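Local coordinates for cDNA FLJ56608, highly similar to Homo sapiens chloride channel, calcium activated, family member 1 (CLCA1), mRNA (Homo sapiens, PDB 6PYO), which may mediate calcium-activated chloride conductance and regulate mucus production by goblet cells, and is represented here by its von Willebrand factor type A domain, at residues L13-S18 with M48-S53; G83-C88 with G115-I120; S89-A94 with S121-E126. All coordinates share one frame; numbering follows the deposited sequence.

How the contacts relate
The three contacts illustrate how a von Willebrand factor type A domain builds a metal site at one end of its central sheet and ties the loops there to the flanking helices. Contacts 1 and 2, with centres about 9 Å apart, share one calcium ion and two of its waters: 13-18 brings Ser16 and Ser18, 83-88 brings Thr85. A probable hydrogen bond of 2.9 Å from Gly17 N to Gly83 O also joins them. Contact 3, centred about 11 Å from contact 2 and 14 Å from contact 1, continues along helix 87-99 away from the metal. The Cys88 SG to Cys123 SG disulfide, 2.1 Å long, links contacts 2 and 3.

Contact 1: residues L13-S18 with M48-S53; sequences LDKSGS and MVTFDS. With CA (calcium ion), chain C.
Leu13 and Asp14 pair in parallel with Thr50 and Phe51, on the two strands of a beta-alpha-beta unit whose first strand ends in the metal-ion-dependent adhesion site (MIDAS) of the VWA domain, with its Asp-x-Ser-x-Ser sequence. Backbone bonds run from Leu13 N to Val49 O (2.8 Å), Phe51 N to Leu13 O and Lys15 N to Phe51 O.

Asp14 CA sits over one face of the Phe51 ring, offset toward the rim, in a CH-pi contact of 3.7 Å to the centroid. On the opposite sheet face, where Leu13 and Thr50 point, Leu13 CD1 meets Met48 SD at 3.9 Å. Lys15 NZ forms a salt bridge with the anti lone pair of Asp52 OD2 at 2.7 Å; NZ also bonds Ser82 O, and OD2 also bonds His56.

A chi1 of -171° sends the Asp14 carboxylate toward the metal loop. OD2 bonds Thr113; OD1 accepts Ser16 N, making an Asx turn, and also takes the Ser16 OG proton on its syn lone pair. With an alanine here, that hydroxyl would probably lose its second-shell acceptor and be freer to turn from the metal. The calcium ion is bound by Ser16 OG at 2.3 Å and Ser18 OG at 2.1 Å.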
loop_
_atom_site.group_PDB
_atom_site.type_symbol
_atom_site.label_atom_id
_atom_site.label_comp_id
_atom_site.label_asym_id
_atom_site.label_seq_id
_atom_site.Cartn_x
_atom_site.Cartn_y
_atom_site.Cartn_z
ATOM N N LEU A 13 -1.258 3.821 1.121
ATOM C CA LEU A 13 -2.254 4.151 2.129
ATOM C C LEU A 13 -3.112 5.304 1.614
ATOM O O LEU A 13 -2.599 6.401 1.381
ATOM C CB LEU A 13 -1.574 4.525 3.441
ATOM C CG LEU A 13 -0.621 3.460 3.984
ATOM C CD1 LEU A 13 0.036 3.977 5.226
ATOM C CD2 LEU A 13 -1.359 2.172 4.252
ATOM N N ASP A 14 -4.410 5.068 1.529
ATOM C CA ASP A 14 -5.381 6.063 1.081
ATOM C C ASP A 14 -5.665 7.043 2.212
ATOM O O ASP A 14 -6.218 6.654 3.252
ATOM C CB ASP A 14 -6.629 5.308 0.646
ATOM C CG ASP A 14 -7.657 6.189 -0.044
ATOM O OD1 ASP A 14 -7.645 7.421 0.178
ATOM O OD2 ASP A 14 -8.479 5.599 -0.777
ATOM N N LYS A 15 -5.245 8.311 2.043
ATOM C CA LYS A 15 -5.579 9.365 2.992
ATOM C C LYS A 15 -6.542 10.394 2.384
ATOM O O LYS A 15 -6.587 11.543 2.845
ATOM C CB LYS A 15 -4.316 10.060 3.528
ATOM C CG LYS A 15 -3.438 10.673 2.426
ATOM C CD LYS A 15 -2.806 11.997 2.796
ATOM C CE LYS A 15 -3.813 13.041 3.259
ATOM N NZ LYS A 15 -4.371 13.839 2.130
ATOM N N SER A 16 -7.307 10.009 1.360
ATOM C CA SER A 16 -8.184 10.932 0.646
ATOM C C SER A 16 -9.377 11.315 1.514
ATOM O O SER A 16 -9.627 10.726 2.565
ATOM C CB SER A 16 -8.642 10.307 -0.668
ATOM O OG SER A 16 -9.458 9.152 -0.471
ATOM N N GLY A 17 -10.153 12.306 1.039
ATOM C CA GLY A 17 -11.237 12.835 1.856
ATOM C C GLY A 17 -12.302 11.814 2.208
ATOM O O GLY A 17 -12.869 11.857 3.304
ATOM N N SER A 18 -12.615 10.900 1.276
ATOM C CA SER A 18 -13.601 9.863 1.576
ATOM C C SER A 18 -13.206 9.059 2.798
ATOM O O SER A 18 -14.073 8.511 3.483
ATOM C CB SER A 18 -13.798 8.898 0.403
ATOM O OG SER A 18 -12.580 8.340 -0.075
ATOM N N MET A 48 6.675 3.091 2.408
ATOM C CA MET A 48 5.352 3.579 2.749
ATOM C C MET A 48 5.035 4.806 1.920
ATOM O O MET A 48 5.775 5.812 1.939
ATOM C CB MET A 48 5.224 3.878 4.248
ATOM C CG MET A 48 3.926 4.623 4.592
ATOM S SD MET A 48 3.660 4.913 6.376
ATOM C CE MET A 48 4.733 3.668 7.098
ATOM N N VAL A 49 3.912 4.712 1.222
ATOM C CA VAL A 49 3.367 5.771 0.382
ATOM C C VAL A 49 1.958 6.072 0.865
ATOM O O VAL A 49 1.170 5.149 1.054
ATOM C CB VAL A 49 3.355 5.347 -1.098
ATOM C CG1 VAL A 49 2.562 6.316 -1.952
ATOM C CG2 VAL A 49 4.784 5.183 -1.581
ATOM N N THR A 50 1.653 7.355 1.112
ATOM C CA THR A 50 0.271 7.806 1.227
ATOM C C THR A 50 -0.183 8.432 -0.086
ATOM O O THR A 50 0.608 8.817 -0.948
ATOM C CB THR A 50 0.072 8.831 2.341
ATOM O OG1 THR A 50 1.074 9.819 2.201
ATOM C CG2 THR A 50 0.153 8.179 3.700
ATOM N N PHE A 51 -1.480 8.557 -0.245
ATOM C CA PHE A 51 -1.901 9.183 -1.482
ATOM C C PHE A 51 -3.252 9.838 -1.253
ATOM O O PHE A 51 -4.078 9.323 -0.485
ATOM C CB PHE A 51 -1.961 8.200 -2.657
ATOM C CG PHE A 51 -3.040 7.175 -2.527
ATOM C CD1 PHE A 51 -4.325 7.416 -3.027
ATOM C CD2 PHE A 51 -2.775 5.961 -1.913
ATOM C CE1 PHE A 51 -5.319 6.463 -2.901
ATOM C CE2 PHE A 51 -3.757 5.003 -1.773
ATOM C CZ PHE A 51 -5.026 5.245 -2.273
ATOM N N ASP A 52 -3.398 10.999 -1.877
ATOM C CA ASP A 52 -4.744 11.592 -2.157
ATOM C C ASP A 52 -4.861 11.607 -3.678
ATOM O O ASP A 52 -4.836 10.549 -4.301
ATOM C CB ASP A 52 -4.891 12.935 -1.460
ATOM C CG ASP A 52 -3.598 13.753 -1.424
ATOM O OD1 ASP A 52 -3.050 14.081 -2.509
ATOM O OD2 ASP A 52 -3.126 14.060 -0.307
ATOM N N SER A 53 -5.007 12.788 -4.293
ATOM C CA SER A 53 -4.890 12.939 -5.744
ATOM C C SER A 53 -3.460 12.750 -6.233
ATOM O O SER A 53 -3.256 12.494 -7.420
ATOM C CB SER A 53 -5.414 14.335 -6.191
ATOM O OG SER A 53 -4.723 15.405 -5.551
HETATM CA CA CA C . -11.363 8.760 -1.780
HETATM O O HOH W 1 -13.207 8.555 -3.307
HETATM O O HOH W 2 -10.628 6.511 -1.755
#

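Contact 2: residues G83-C88 with G115-I120. With CA (calcium ion), chain C.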
loop_
_atom_site.group_PDB
_atom_site.type_symbol
_atom_site.label_atom_id
_atom_site.label_comp_id
_atom_site.label_asym_id
_atom_site.label_seq_id
_atom_site.Cartn_x
_atom_site.Cartn_y
_atom_site.Cartn_z
ATOM N N GLY A 83 -8.420 15.592 0.470
ATOM C CA GLY A 83 -7.938 15.611 -0.895
ATOM C C GLY A 83 -8.654 14.581 -1.736
ATOM O O GLY A 83 -9.567 13.879 -1.292
ATOM N N GLY A 84 -8.248 14.526 -2.994
ATOM C CA GLY A 84 -8.868 13.625 -3.931
ATOM C C GLY A 84 -8.217 12.257 -3.884
ATOM O O GLY A 84 -7.359 11.957 -3.052
ATOM N N THR A 85 -8.629 11.425 -4.822
ATOM C CA THR A 85 -8.316 10.012 -4.819
ATOM C C THR A 85 -7.625 9.637 -6.122
ATOM O O THR A 85 -8.171 9.878 -7.199
ATOM C CB THR A 85 -9.566 9.175 -4.654
ATOM O OG1 THR A 85 -10.227 9.535 -3.435
ATOM C CG2 THR A 85 -9.167 7.684 -4.579
ATOM N N SER A 86 -6.433 9.017 -6.018
ATOM C CA SER A 86 -5.819 8.363 -7.177
ATOM C C SER A 86 -5.032 7.134 -6.688
ATOM O O SER A 86 -3.856 7.228 -6.330
ATOM C CB SER A 86 -4.940 9.328 -7.958
ATOM O OG SER A 86 -4.314 8.662 -9.040
ATOM N N ILE A 87 -5.699 5.978 -6.704
ATOM C CA ILE A 87 -5.004 4.731 -6.389
ATOM C C ILE A 87 -3.794 4.582 -7.291
ATOM O O ILE A 87 -2.702 4.202 -6.846
ATOM C CB ILE A 87 -5.960 3.529 -6.498
ATOM C CG1 ILE A 87 -6.917 3.576 -5.306
ATOM C CG2 ILE A 87 -5.144 2.239 -6.555
ATOM C CD1 ILE A 87 -7.958 2.501 -5.282
ATOM N N CYS A 88 -3.957 4.912 -8.575
ATOM C CA CYS A 88 -2.888 4.675 -9.532
ATOM C C CYS A 88 -1.672 5.518 -9.225
ATOM O O CYS A 88 -0.541 5.038 -9.377
ATOM C CB CYS A 88 -3.377 4.914 -10.967
ATOM S SG CYS A 88 -4.389 3.514 -11.592
ATOM N N GLY A 115 -11.452 2.220 -1.717
ATOM C CA GLY A 115 -11.704 1.754 -3.063
ATOM C C GLY A 115 -12.616 2.615 -3.908
ATOM O O GLY A 115 -12.952 2.215 -5.027
ATOM N N GLU A 116 -12.975 3.809 -3.446
ATOM C CA GLU A 116 -13.898 4.690 -4.161
ATOM C C GLU A 116 -13.114 5.492 -5.193
ATOM O O GLU A 116 -12.844 6.684 -5.036
ATOM C CB GLU A 116 -14.625 5.572 -3.163
ATOM C CG GLU A 116 -15.498 4.737 -2.281
ATOM C CD GLU A 116 -16.108 5.482 -1.134
ATOM O OE1 GLU A 116 -15.890 6.705 -1.066
ATOM O OE2 GLU A 116 -16.810 4.838 -0.304
ATOM N N ASP A 117 -12.756 4.802 -6.277
ATOM C CA ASP A 117 -11.913 5.333 -7.344
ATOM C C ASP A 117 -12.279 4.599 -8.625
ATOM O O ASP A 117 -12.179 3.367 -8.677
ATOM C CB ASP A 117 -10.442 5.129 -7.007
ATOM C CG ASP A 117 -9.510 5.696 -8.057
ATOM O OD1 ASP A 117 -9.966 6.194 -9.125
ATOM O OD2 ASP A 117 -8.289 5.637 -7.798
ATOM N N ASN A 118 -12.715 5.338 -9.650
ATOM C CA ASN A 118 -13.172 4.739 -10.903
ATOM C C ASN A 118 -12.144 4.889 -12.022
ATOM O O ASN A 118 -12.459 4.689 -13.200
ATOM C CB ASN A 118 -14.531 5.337 -11.313
ATOM C CG ASN A 118 -14.478 6.840 -11.556
ATOM O OD1 ASN A 118 -13.584 7.534 -11.076
ATOM N ND2 ASN A 118 -15.454 7.352 -12.299
ATOM N N THR A 119 -10.913 5.235 -11.673
ATOM C CA THR A 119 -9.847 5.382 -12.650
ATOM C C THR A 119 -8.764 4.318 -12.506
ATOM O O THR A 119 -7.681 4.477 -13.083
ATOM C CB THR A 119 -9.213 6.766 -12.532
ATOM O OG1 THR A 119 -8.235 6.766 -11.484
ATOM C CG2 THR A 119 -10.285 7.821 -12.220
ATOM N N ILE A 120 -9.040 3.236 -11.777
ATOM C CA ILE A 120 -7.983 2.269 -11.445
ATOM C C ILE A 120 -7.445 1.599 -12.701
ATOM O O ILE A 120 -6.228 1.410 -12.840
ATOM C CB ILE A 120 -8.478 1.230 -10.427
ATOM C CG1 ILE A 120 -8.954 1.908 -9.138
ATOM C CG2 ILE A 120 -7.357 0.235 -10.112
ATOM C CD1 ILE A 120 -9.641 0.987 -8.145
HETATM CA CA CA C . -11.363 8.760 -1.780
HETATM O O HOH W 3 -6.399 5.713 -9.698
HETATM O O HOH W 1 -13.207 8.555 -3.307
HETATM O O HOH W 2 -10.628 6.511 -1.755
#
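In the calcium site of the VWA domain, the MIDAS, Thr85 is the ligand from a second loop; its side chain and that of Asp117 pass each other heading in roughly opposed directions, with Thr85 CG2 lying 3.7 Å from Asp117 CB. The two branches of the threonine do different work. OG1 binds the calcium ion at 2.2 Å, alongside Ser16 and Ser18, while CG2, anti to the Thr85 N, faces the loop 115-120. That loop reaches the metal through water: water 1, a calcium ligand, donates to Glu116 O. The Glu116 carboxylate itself forms a salt bridge with Arg24.

The bond that crosses directly from protein to protein belongs to Asp117. With CG anti to the backbone N (chi1 -178°), the carboxylate is carried to the start of helix 87-99, where OD2 accepts Ile87 N at 2.8 Å, met nearly head-on by the N-H. Ser86 occupies the N-cap position and its hydroxyl bonds that of Ser89; the acceptor for Ile87 N comes instead from Asp117, in a loop distant in sequence. The positive end of the helix would be expected to favour the charged carboxylate. Water 3 extends the link, accepting from Cys88 N and donating to both Asp117 OD2 and Thr119 OG1.

The other carboxylate oxygen holds its own loop in an Asx turn. Asp117 OD1 accepts Thr119 N at 2.9 Å from above the carboxylate plane and the Thr119 hydroxyl on its syn lone pair, which restricts rotation of the group. Next to this polar network Ile87 CD1 rests on Ile120 CD1 at 3.6 Å, and both isoleucines touch Leu150 of helix 145-152. Cys88 SG, also disulfide-bonded, lies 3.1 Å from Ile120 O.

Contact 3: residues S89-A94 with S121-E126; sequences SGLRSA and SGCFNE
Arg92 and Glu126 form a two-pronged salt bridge between helix 87-99 and the first turn of helix 124-130, on the outer, partly exposed side of a junction that has a disulfide in its interior. The arginine grips side-on, through NE and one terminal nitrogen. Arg92 NH2 donates to the syn lone pair of Glu126 OE1 at 3.0 Å, close to the guanidinium plane, whereas Glu126 OE2 receives Arg92 NE at the same 3.0 Å from a position tilted out of that plane. Arg92 NE also makes a weak bond to OE1. The guanidinium and carboxylate planes are only 19° apart, although the two side chains as a whole meet at about a right angle. An extended chain from CG to NE carries the arginine head across to the other segment, and its aliphatic part runs close by, Arg92 CG passing 3.3 Å from Glu126 OE2. Pairing through two nitrogens limits rotation of both flat groups. At the edge of the same guanidinium, near its plane, Gly122 O lies 3.2 Å from Arg92 NH2.

The apolar half is smaller. The rotation of Cys123 (chi1 46°) turns SG toward helix 87-99, where Leu91 CD1 approaches it at 4.0 Å, beside the bond from Cys123 to Cys88. The turn 121-124, which leads into helix 124-130, is closed by Phe124 N bonding to Ser121 O.

Behind this junction Leu91 reaches both Ile109 of strand 108-113 and Leu150 of helix 145-152, Phe124 packs on Glu146 and Leu150 of that helix, and Ala94 lies on Cys10 and Val12 of strand 8-14.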
loop_
_atom_site.group_PDB
_atom_site.type_symbol
_atom_site.label_atom_id
_atom_site.label_comp_id
_atom_site.label_asym_id
_atom_site.label_seq_id
_atom_site.Cartn_x
_atom_site.Cartn_y
_atom_site.Cartn_z
ATOM N N SER A 89 -1.865 6.771 -8.773
ATOM C CA SER A 89 -0.710 7.563 -8.351
ATOM C C SER A 89 0.041 6.883 -7.213
ATOM O O SER A 89 1.275 6.957 -7.138
ATOM C CB SER A 89 -1.119 8.967 -7.870
ATOM O OG SER A 89 -1.976 9.599 -8.792
ATOM N N GLY A 90 -0.707 6.321 -6.250
ATOM C CA GLY A 90 -0.076 5.662 -5.131
ATOM C C GLY A 90 0.701 4.427 -5.558
ATOM O O GLY A 90 1.813 4.198 -5.087
ATOM N N LEU A 91 0.143 3.638 -6.493
ATOM C CA LEU A 91 0.844 2.439 -6.956
ATOM C C LEU A 91 2.080 2.794 -7.781
ATOM O O LEU A 91 3.157 2.213 -7.584
ATOM C CB LEU A 91 -0.103 1.544 -7.746
ATOM C CG LEU A 91 -1.318 1.013 -7.000
ATOM C CD1 LEU A 91 -2.233 0.227 -7.932
ATOM C CD2 LEU A 91 -0.900 0.160 -5.794
ATOM N N ARG A 92 1.967 3.759 -8.691
ATOM C CA ARG A 92 3.146 4.194 -9.441
ATOM C C ARG A 92 4.244 4.657 -8.497
ATOM O O ARG A 92 5.427 4.335 -8.687
ATOM C CB ARG A 92 2.770 5.324 -10.420
ATOM C CG ARG A 92 2.139 4.875 -11.737
ATOM C CD ARG A 92 1.321 5.996 -12.411
ATOM N NE ARG A 92 0.359 5.424 -13.349
ATOM C CZ ARG A 92 -0.787 5.989 -13.713
ATOM N NH1 ARG A 92 -1.138 7.171 -13.229
ATOM N NH2 ARG A 92 -1.586 5.351 -14.560
ATOM N N SER A 93 3.876 5.445 -7.480
ATOM C CA SER A 93 4.882 5.882 -6.515
ATOM C C SER A 93 5.502 4.699 -5.763
ATOM O O SER A 93 6.711 4.673 -5.515
ATOM C CB SER A 93 4.248 6.870 -5.549
ATOM O OG SER A 93 5.147 7.222 -4.538
ATOM N N ALA A 94 4.692 3.706 -5.391
ATOM C CA ALA A 94 5.245 2.512 -4.754
ATOM C C ALA A 94 6.278 1.837 -5.655
ATOM O O ALA A 94 7.367 1.438 -5.202
ATOM C CB ALA A 94 4.106 1.567 -4.390
ATOM N N SER A 121 -8.335 1.257 -13.651
ATOM C CA SER A 121 -7.937 0.585 -14.891
ATOM C C SER A 121 -6.775 1.287 -15.571
ATOM O O SER A 121 -5.989 0.647 -16.282
ATOM C CB SER A 121 -9.138 0.497 -15.847
ATOM O OG SER A 121 -9.684 1.788 -16.087
ATOM N N GLY A 122 -6.601 2.577 -15.304
ATOM C CA GLY A 122 -5.547 3.330 -15.946
ATOM C C GLY A 122 -4.145 2.871 -15.617
ATOM O O GLY A 122 -3.204 3.280 -16.308
ATOM N N CYS A 123 -3.958 2.054 -14.572
ATOM C CA CYS A 123 -2.619 1.529 -14.311
ATOM C C CYS A 123 -2.520 0.018 -14.504
ATOM O O CYS A 123 -1.436 -0.546 -14.301
ATOM C CB CYS A 123 -2.136 1.918 -12.900
ATOM S SG CYS A 123 -3.305 1.708 -11.506
ATOM N N PHE A 124 -3.609 -0.640 -14.910
ATOM C CA PHE A 124 -3.591 -2.085 -15.130
ATOM C C PHE A 124 -2.328 -2.557 -15.853
ATOM O O PHE A 124 -1.572 -3.403 -15.349
ATOM C CB PHE A 124 -4.853 -2.463 -15.905
ATOM C CG PHE A 124 -6.063 -2.675 -15.042
ATOM C CD1 PHE A 124 -5.981 -2.594 -13.664
ATOM C CD2 PHE A 124 -7.285 -2.978 -15.613
ATOM C CE1 PHE A 124 -7.097 -2.813 -12.868
ATOM C CE2 PHE A 124 -8.396 -3.193 -14.828
ATOM C CZ PHE A 124 -8.305 -3.114 -13.454
ATOM N N ASN A 125 -2.073 -1.999 -17.031
ATOM C CA ASN A 125 -0.874 -2.349 -17.783
ATOM C C ASN A 125 0.376 -2.269 -16.907
ATOM O O ASN A 125 1.105 -3.253 -16.746
ATOM C CB ASN A 125 -0.743 -1.433 -19.010
ATOM C CG ASN A 125 0.469 -1.767 -19.865
ATOM O OD1 ASN A 125 0.548 -2.854 -20.452
ATOM N ND2 ASN A 125 1.422 -0.832 -19.947
ATOM N N GLU A 126 0.637 -1.095 -16.330
ATOM C CA GLU A 126 1.838 -0.917 -15.520
ATOM C C GLU A 126 1.890 -1.948 -14.405
ATOM O O GLU A 126 2.954 -2.520 -14.113
ATOM C CB GLU A 126 1.874 0.498 -14.929
ATOM C CG GLU A 126 2.007 1.616 -15.918
ATOM C CD GLU A 126 1.502 2.940 -15.356
ATOM O OE1 GLU A 126 0.283 3.200 -15.430
ATOM O OE2 GLU A 126 2.322 3.712 -14.825
#